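Local atomic coordinates of M157 (Murid herpesvirus 1, PDB entry 2NYK), a protein that serves as a mouse cytomegalovirus ligand for Ly49 receptors of natural killer cells and has an MHC class I-like fold. Residues V12-M23 against I160-Q169. The protein carries 1 engineered substitution. Numbering follows the deposited sequence.
Sequences VNMDDFQFTFTM and IKNRWRSTVQ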
ATOM      1  N   VAL A  12      13.003  22.261  -3.991  1.00 34.84           N
ATOM      2  CA  VAL A  12      12.019  21.364  -3.378  1.00 33.46           C
ATOM      3  C   VAL A  12      10.637  21.616  -3.989  1.00 33.29           C
ATOM      4  O   VAL A  12       9.912  20.667  -4.298  1.00 33.13           O
ATOM      5  CB  VAL A  12      11.982  21.506  -1.823  1.00 33.78           C
ATOM      6  CG1 VAL A  12      10.854  20.664  -1.207  1.00 32.31           C
ATOM      7  CG2 VAL A  12      13.327  21.106  -1.207  1.00 32.91           C
ATOM      8  N   ASN A  13      10.304  22.894  -4.191  1.00 32.21           N
ATOM      9  CA  ASN A  13       9.013  23.301  -4.752  1.00 32.20           C
ATOM     10  C   ASN A  13       8.783  22.743  -6.154  1.00 31.47           C
ATOM     11  O   ASN A  13       7.724  22.188  -6.459  1.00 29.98           O
ATOM     12  CB  ASN A  13       8.882  24.832  -4.767  1.00 32.05           C
ATOM     13  CG  ASN A  13       8.553  25.420  -3.394  1.00 34.74           C
ATOM     14  OD1 ASN A  13       8.740  26.623  -3.165  1.00 36.71           O
ATOM     15  ND2 ASN A  13       8.055  24.589  -2.485  1.00 35.48           N
ATOM     16  N   MET A  14       9.792  22.888  -6.998  1.00 30.95           N
ATOM     17  CA  MET A  14       9.721  22.390  -8.351  1.00 31.55           C
ATOM     18  C   MET A  14       9.606  20.880  -8.392  1.00 30.49           C
ATOM     19  O   MET A  14       8.870  20.353  -9.213  1.00 30.38           O
ATOM     20  CB  MET A  14      10.940  22.834  -9.144  1.00 31.79           C
ATOM     21  CG  MET A  14      10.951  24.321  -9.404  1.00 35.32           C
ATOM     22  SD  MET A  14      12.028  24.637 -10.781  1.00 43.72           S
ATOM     23  CE  MET A  14      11.463  26.317 -11.232  1.00 41.78           C
ATOM     24  N   ASP A  15      10.358  20.200  -7.532  1.00 30.82           N
ATOM     25  CA  ASP A  15      10.297  18.742  -7.424  1.00 31.65           C
ATOM     26  C   ASP A  15       8.966  18.236  -6.858  1.00 30.77           C
ATOM     27  O   ASP A  15       8.472  17.179  -7.265  1.00 31.17           O
ATOM     28  CB  ASP A  15      11.470  18.212  -6.593  1.00 32.67           C
ATOM     29  CG  ASP A  15      12.818  18.446  -7.261  1.00 36.10           C
ATOM     30  OD1 ASP A  15      12.875  18.538  -8.511  1.00 38.90           O
ATOM     31  OD2 ASP A  15      13.824  18.547  -6.529  1.00 40.22           O
ATOM     32  N   ASP A  16       8.375  18.999  -5.941  1.00 29.41           N
ATOM     33  CA  ASP A  16       7.057  18.640  -5.394  1.00 28.48           C
ATOM     34  C   ASP A  16       6.035  18.669  -6.516  1.00 27.26           C
ATOM     35  O   ASP A  16       5.191  17.781  -6.637  1.00 25.19           O
ATOM     36  CB  ASP A  16       6.641  19.605  -4.278  1.00 28.25           C
ATOM     37  CG  ASP A  16       7.398  19.373  -2.984  1.00 29.50           C
ATOM     38  OD1 ASP A  16       8.187  18.406  -2.889  1.00 30.40           O
ATOM     39  OD2 ASP A  16       7.197  20.175  -2.049  1.00 30.83           O
ATOM     40  N   PHE A  17       6.141  19.689  -7.364  1.00 26.01           N
ATOM     41  CA  PHE A  17       5.217  19.819  -8.477  1.00 25.12           C
ATOM     42  C   PHE A  17       5.421  18.689  -9.478  1.00 24.83           C
ATOM     43  O   PHE A  17       4.455  18.053  -9.900  1.00 24.95           O
ATOM     44  CB  PHE A  17       5.356  21.182  -9.163  1.00 25.25           C
ATOM     45  CG  PHE A  17       4.399  21.378 -10.302  1.00 24.61           C
ATOM     46  CD1 PHE A  17       3.111  21.839 -10.067  1.00 24.84           C
ATOM     47  CD2 PHE A  17       4.763  21.045 -11.604  1.00 26.42           C
ATOM     48  CE1 PHE A  17       2.228  22.015 -11.111  1.00 25.42           C
ATOM     49  CE2 PHE A  17       3.875  21.216 -12.661  1.00 25.31           C
ATOM     50  CZ  PHE A  17       2.611  21.696 -12.413  1.00 25.93           C
ATOM     51  N   GLN A  18       6.668  18.441  -9.860  1.00 25.15           N
ATOM     52  CA  GLN A  18       6.937  17.540 -10.980  1.00 27.05           C
ATOM     53  C   GLN A  18       6.693  16.051 -10.690  1.00 26.86           C
ATOM     54  O   GLN A  18       6.331  15.299 -11.595  1.00 27.49           O
ATOM     55  CB  GLN A  18       8.351  17.738 -11.522  1.00 27.69           C
ATOM     56  CG  GLN A  18       8.493  17.302 -12.987  1.00 31.34           C
ATOM     57  CD  GLN A  18       7.549  18.066 -13.938  1.00 34.57           C
ATOM     58  OE1 GLN A  18       7.315  19.273 -13.786  1.00 32.29           O
ATOM     59  NE2 GLN A  18       6.997  17.348 -14.912  1.00 35.43           N
ATOM     60  N   PHE A  19       6.887  15.643  -9.444  1.00 26.48           N
ATOM     61  CA  PHE A  19       6.765  14.240  -9.064  1.00 26.43           C
ATOM     62  C   PHE A  19       5.313  13.750  -8.986  1.00 26.11           C
ATOM     63  O   PHE A  19       4.527  14.236  -8.170  1.00 25.54           O
ATOM     64  CB  PHE A  19       7.497  13.980  -7.747  1.00 27.01           C
ATOM     65  CG  PHE A  19       7.535  12.536  -7.362  1.00 28.62           C
ATOM     66  CD1 PHE A  19       8.213  11.609  -8.152  1.00 31.61           C
ATOM     67  CD2 PHE A  19       6.874  12.099  -6.221  1.00 30.27           C
ATOM     68  CE1 PHE A  19       8.239  10.253  -7.803  1.00 34.83           C
ATOM     69  CE2 PHE A  19       6.896  10.765  -5.863  1.00 31.69           C
ATOM     70  CZ  PHE A  19       7.577   9.840  -6.645  1.00 34.42           C
ATOM     71  N   THR A  20       4.977  12.789  -9.846  1.00 25.10           N
ATOM     72  CA  THR A  20       3.643  12.201  -9.922  1.00 24.83           C
ATOM     73  C   THR A  20       3.542  10.916  -9.091  1.00 24.64           C
ATOM     74  O   THR A  20       4.471  10.088  -9.064  1.00 24.06           O
ATOM     75  CB  THR A  20       3.246  11.928 -11.410  1.00 25.45           C
ATOM     76  OG1 THR A  20       3.182  13.173 -12.113  1.00 27.30           O
ATOM     77  CG2 THR A  20       1.881  11.225 -11.522  1.00 25.15           C
ATOM     78  N   PHE A  21       2.421  10.774  -8.387  1.00 23.60           N
ATOM     79  CA  PHE A  21       2.155   9.586  -7.565  1.00 23.43           C
ATOM     80  C   PHE A  21       0.705   9.552  -7.113  1.00 23.30           C
ATOM     81  O   PHE A  21      -0.014  10.518  -7.281  1.00 22.68           O
ATOM     82  CB  PHE A  21       3.117   9.492  -6.371  1.00 23.55           C
ATOM     83  CG  PHE A  21       2.861  10.506  -5.256  1.00 25.01           C
ATOM     84  CD1 PHE A  21       2.102  10.160  -4.144  1.00 24.55           C
ATOM     85  CD2 PHE A  21       3.447  11.777  -5.296  1.00 26.25           C
ATOM     86  CE1 PHE A  21       1.872  11.082  -3.115  1.00 25.93           C
ATOM     87  CE2 PHE A  21       3.271  12.700  -4.272  1.00 26.91           C
ATOM     88  CZ  PHE A  21       2.472  12.363  -3.159  1.00 26.64           C
ATOM     89  N   THR A  22       0.286   8.422  -6.565  1.00 22.45           N
ATOM     90  CA  THR A  22      -1.085   8.243  -6.102  1.00 21.86           C
ATOM     91  C   THR A  22      -1.059   7.952  -4.606  1.00 22.33           C
ATOM     92  O   THR A  22      -0.052   7.460  -4.062  1.00 20.71           O
ATOM     93  CB  THR A  22      -1.815   7.072  -6.851  1.00 22.30           C
ATOM     94  OG1 THR A  22      -1.315   5.810  -6.381  1.00 23.09           O
ATOM     95  CG2 THR A  22      -1.592   7.158  -8.371  1.00 21.43           C
ATOM     96  N   MET A  23      -2.156   8.309  -3.944  1.00 21.70           N
ATOM     97  CA  MET A  23      -2.367   8.023  -2.548  1.00 22.54           C
ATOM     98  C   MET A  23      -3.778   7.479  -2.417  1.00 22.75           C
ATOM     99  O   MET A  23      -4.720   7.976  -3.084  1.00 21.47           O
ATOM    100  CB  MET A  23      -2.176   9.278  -1.694  1.00 23.94           C
ATOM    101  CG  MET A  23      -2.175   9.014  -0.179  1.00 28.39           C
ATOM    102  SD  MET A  23      -1.397  10.369   0.812  1.00 36.05           S
ATOM    103  CE  MET A  23      -0.247  11.034  -0.378  1.00 29.11           C
ATOM    104  N   ILE A 160       0.448  17.918   0.845  1.00 23.06           N
ATOM    105  CA  ILE A 160       0.544  16.444   0.792  1.00 22.70           C
ATOM    106  C   ILE A 160       1.756  15.977  -0.008  1.00 22.49           C
ATOM    107  O   ILE A 160       2.545  15.160   0.468  1.00 22.10           O
ATOM    108  CB  ILE A 160      -0.763  15.807   0.256  1.00 21.77           C
ATOM    109  CG1 ILE A 160      -1.964  16.170   1.174  1.00 23.73           C
ATOM    110  CG2 ILE A 160      -0.625  14.298   0.205  1.00 23.42           C
ATOM    111  CD1 ILE A 160      -3.367  15.892   0.538  1.00 19.81           C
ATOM    112  N   LYS A 161       1.907  16.498  -1.223  1.00 22.69           N
ATOM    113  CA  LYS A 161       3.056  16.182  -2.074  1.00 22.83           C
ATOM    114  C   LYS A 161       4.370  16.543  -1.400  1.00 23.35           C
ATOM    115  O   LYS A 161       5.306  15.747  -1.392  1.00 22.45           O
ATOM    116  CB  LYS A 161       2.929  16.892  -3.427  1.00 22.23           C
ATOM    117  CG  LYS A 161       1.736  16.421  -4.275  1.00 22.89           C
ATOM    118  CD  LYS A 161       1.855  16.863  -5.739  1.00 22.13           C
ATOM    119  CE  LYS A 161       2.717  15.890  -6.561  1.00 22.05           C
ATOM    120  NZ  LYS A 161       2.958  16.461  -7.928  1.00 20.69           N
ATOM    121  N   ASN A 162       4.419  17.715  -0.776  1.00 24.33           N
ATOM    122  CA  ASN A 162       5.626  18.147  -0.054  1.00 25.77           C
ATOM    123  C   ASN A 162       5.983  17.184   1.080  1.00 25.51           C
ATOM    124  O   ASN A 162       7.138  16.813   1.262  1.00 25.18           O
ATOM    125  CB  ASN A 162       5.476  19.582   0.464  1.00 25.33           C
ATOM    126  CG  ASN A 162       6.659  20.025   1.325  1.00 28.27           C
ATOM    127  OD1 ASN A 162       6.589  19.981   2.554  1.00 28.65           O
ATOM    128  ND2 ASN A 162       7.745  20.449   0.680  1.00 24.86           N
ATOM    129  N   ARG A 163       4.959  16.761   1.811  1.00 26.52           N
ATOM    130  CA  ARG A 163       5.108  15.825   2.933  1.00 26.52           C
ATOM    131  C   ARG A 163       5.520  14.414   2.512  1.00 26.48           C
ATOM    132  O   ARG A 163       6.304  13.758   3.216  1.00 27.59           O
ATOM    133  CB  ARG A 163       3.798  15.745   3.727  1.00 26.75           C
ATOM    134  CG  ARG A 163       3.581  16.885   4.649  1.00 29.26           C
ATOM    135  CD  ARG A 163       2.103  17.014   5.107  1.00 33.06           C
ATOM    136  NE  ARG A 163       1.603  15.829   5.801  1.00 32.81           N
ATOM    137  CZ  ARG A 163       2.182  15.279   6.863  1.00 37.29           C
ATOM    138  NH1 ARG A 163       3.299  15.795   7.367  1.00 38.13           N
ATOM    139  NH2 ARG A 163       1.646  14.204   7.428  1.00 38.58           N
ATOM    140  N   TRP A 164       5.009  13.952   1.369  1.00 25.13           N
ATOM    141  CA  TRP A 164       5.167  12.547   0.959  1.00 25.85           C
ATOM    142  C   TRP A 164       6.146  12.240  -0.162  1.00 26.07           C
ATOM    143  O   TRP A 164       6.563  11.093  -0.306  1.00 26.23           O
ATOM    144  CB  TRP A 164       3.799  11.950   0.599  1.00 24.79           C
ATOM    145  CG  TRP A 164       2.964  11.757   1.847  1.00 25.27           C
ATOM    146  CD1 TRP A 164       2.141  12.674   2.454  1.00 22.17           C
ATOM    147  CD2 TRP A 164       2.887  10.567   2.622  1.00 23.11           C
ATOM    148  NE1 TRP A 164       1.561  12.117   3.568  1.00 22.33           N
ATOM    149  CE2 TRP A 164       2.016  10.822   3.694  1.00 24.49           C
ATOM    150  CE3 TRP A 164       3.477   9.298   2.508  1.00 25.78           C
ATOM    151  CZ2 TRP A 164       1.707   9.844   4.652  1.00 25.20           C
ATOM    152  CZ3 TRP A 164       3.193   8.348   3.467  1.00 24.93           C
ATOM    153  CH2 TRP A 164       2.318   8.623   4.521  1.00 23.69           C
ATOM    154  N   ARG A 165       6.500  13.236  -0.969  1.00 26.32           N
ATOM    155  CA  ARG A 165       7.346  12.986  -2.128  1.00 27.17           C
ATOM    156  C   ARG A 165       8.581  12.129  -1.820  1.00 27.61           C
ATOM    157  O   ARG A 165       8.799  11.126  -2.460  1.00 28.60           O
ATOM    158  CB  ARG A 165       7.784  14.290  -2.796  1.00 26.79           C
ATOM    159  CG  ARG A 165       8.821  14.045  -3.857  1.00 26.16           C
ATOM    160  CD  ARG A 165       9.034  15.257  -4.752  1.00 26.80           C
ATOM    161  NE  ARG A 165       9.590  16.410  -4.049  1.00 29.03           N
ATOM    162  CZ  ARG A 165      10.874  16.556  -3.708  1.00 31.93           C
ATOM    163  NH1 ARG A 165      11.755  15.606  -3.981  1.00 30.85           N
ATOM    164  NH2 ARG A 165      11.278  17.675  -3.106  1.00 32.38           N
ATOM    165  N   SER A 166       9.390  12.554  -0.855  1.00 28.23           N
ATOM    166  CA  SER A 166      10.607  11.833  -0.502  1.00 29.51           C
ATOM    167  C   SER A 166      10.308  10.377  -0.102  1.00 27.98           C
ATOM    168  O   SER A 166      11.012   9.471  -0.506  1.00 28.31           O
ATOM    169  CB  SER A 166      11.321  12.564   0.638  1.00 30.02           C
ATOM    170  OG  SER A 166      12.427  11.808   1.102  1.00 36.58           O
ATOM    171  N   THR A 167       9.260  10.171   0.689  1.00 27.13           N
ATOM    172  CA  THR A 167       8.839   8.824   1.106  1.00 25.57           C
ATOM    173  C   THR A 167       8.510   7.960  -0.101  1.00 24.97           C
ATOM    174  O   THR A 167       8.977   6.843  -0.208  1.00 23.67           O
ATOM    175  CB  THR A 167       7.624   8.898   2.065  1.00 26.70           C
ATOM    176  OG1 THR A 167       8.019   9.620   3.230  1.00 25.18           O
ATOM    177  CG2 THR A 167       7.148   7.485   2.471  1.00 23.81           C
ATOM    178  N   VAL A 168       7.754   8.506  -1.045  1.00 24.42           N
ATOM    179  CA  VAL A 168       7.317   7.740  -2.202  1.00 22.78           C
ATOM    180  C   VAL A 168       8.467   7.395  -3.160  1.00 23.28           C
ATOM    181  O   VAL A 168       8.492   6.321  -3.739  1.00 22.05           O
ATOM    182  CB  VAL A 168       6.218   8.499  -2.966  1.00 23.61           C
ATOM    183  CG1 VAL A 168       5.851   7.747  -4.238  1.00 21.53           C
ATOM    184  CG2 VAL A 168       4.990   8.676  -2.081  1.00 23.62           C
ATOM    185  N   GLN A 169       9.402   8.319  -3.343  1.00 24.14           N
ATOM    186  CA  GLN A 169      10.582   8.060  -4.165  1.00 25.95           C
ATOM    187  C   GLN A 169      11.422   6.933  -3.537  1.00 25.85           C
ATOM    188  O   GLN A 169      11.867   6.027  -4.232  1.00 26.34           O
ATOM    189  CB  GLN A 169      11.399   9.359  -4.365  1.00 26.63           C
ATOM    190  CG  GLN A 169      10.562  10.488  -5.019  1.00 29.61           C
ATOM    191  CD  GLN A 169      11.348  11.767  -5.350  1.00 34.72           C
ATOM    192  OE1 GLN A 169      11.870  12.444  -4.463  1.00 35.79           O
ATOM    193  NE2 GLN A 169      11.402  12.110  -6.640  1.00 36.60           N
TER
HETATM  194  O   HOH W   1      14.003  17.987  -3.992  1.00 48.63           O
HETATM  195  O   HOH W   2       9.112  17.482  -0.508  1.00 39.08           O
HETATM  196  O   HOH W   3       3.151  15.497 -10.699  1.00 31.52           O
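The N-terminal helix, in its 12-18 part, crosses helix 160-169 almost perpendicularly (84°), the axes 9.0 Å apart and the CA atoms of D16 and N162 closest; strand 21-23 then runs beneath the same helix. D16 is gripped through both carboxylate oxygens. Its OD1 takes the NE-H of R165 at 2.7 Å on the anti lone pair, close to the guanidinium plane, in a salt bridge that a weak bond from NH2 supplements; OD2 receives N162 ND2 at 2.8 Å on the syn lone pair. A water also links OD1 to the carbonyl of N162. CB of D15 covers one guanidinium face, and Q169 OE1 accepts a bond from NH1. K161 reaches the end of the first helix: its chain, bent at chi3 (84°), brings NZ to D16 O at 2.9 Å and F19 O at 2.7 Å, with a water and G107 O as further partners. A trans chi1 (-174°) swings the F19 ring toward V168 and Q169; Q169 CG lies over one ring face, 3.7 Å from the centroid, while V168 CG1 meets the rim at CE2. The other V168 methyl, CG2, sits above a face of the buried F21 ring, whose CZ touches W164 CB. Further along the strand, M23 lays SD over the five-membered ring of W164, 4.4 Å from its centroid, a Met-aromatic contact; the indole NE1 hydrogen-bonds to E72 OE2. Polar bonds thus hold D16 and the turn through F19 at the helix C-terminal end, while apolar packing seats the following strand of the MHC-like platform sheet under helix 157-173. R165, with N162, probably favours the ionised D16 carboxylate, whereas the K161 ammonium probably offsets the carbonyl end of the helix.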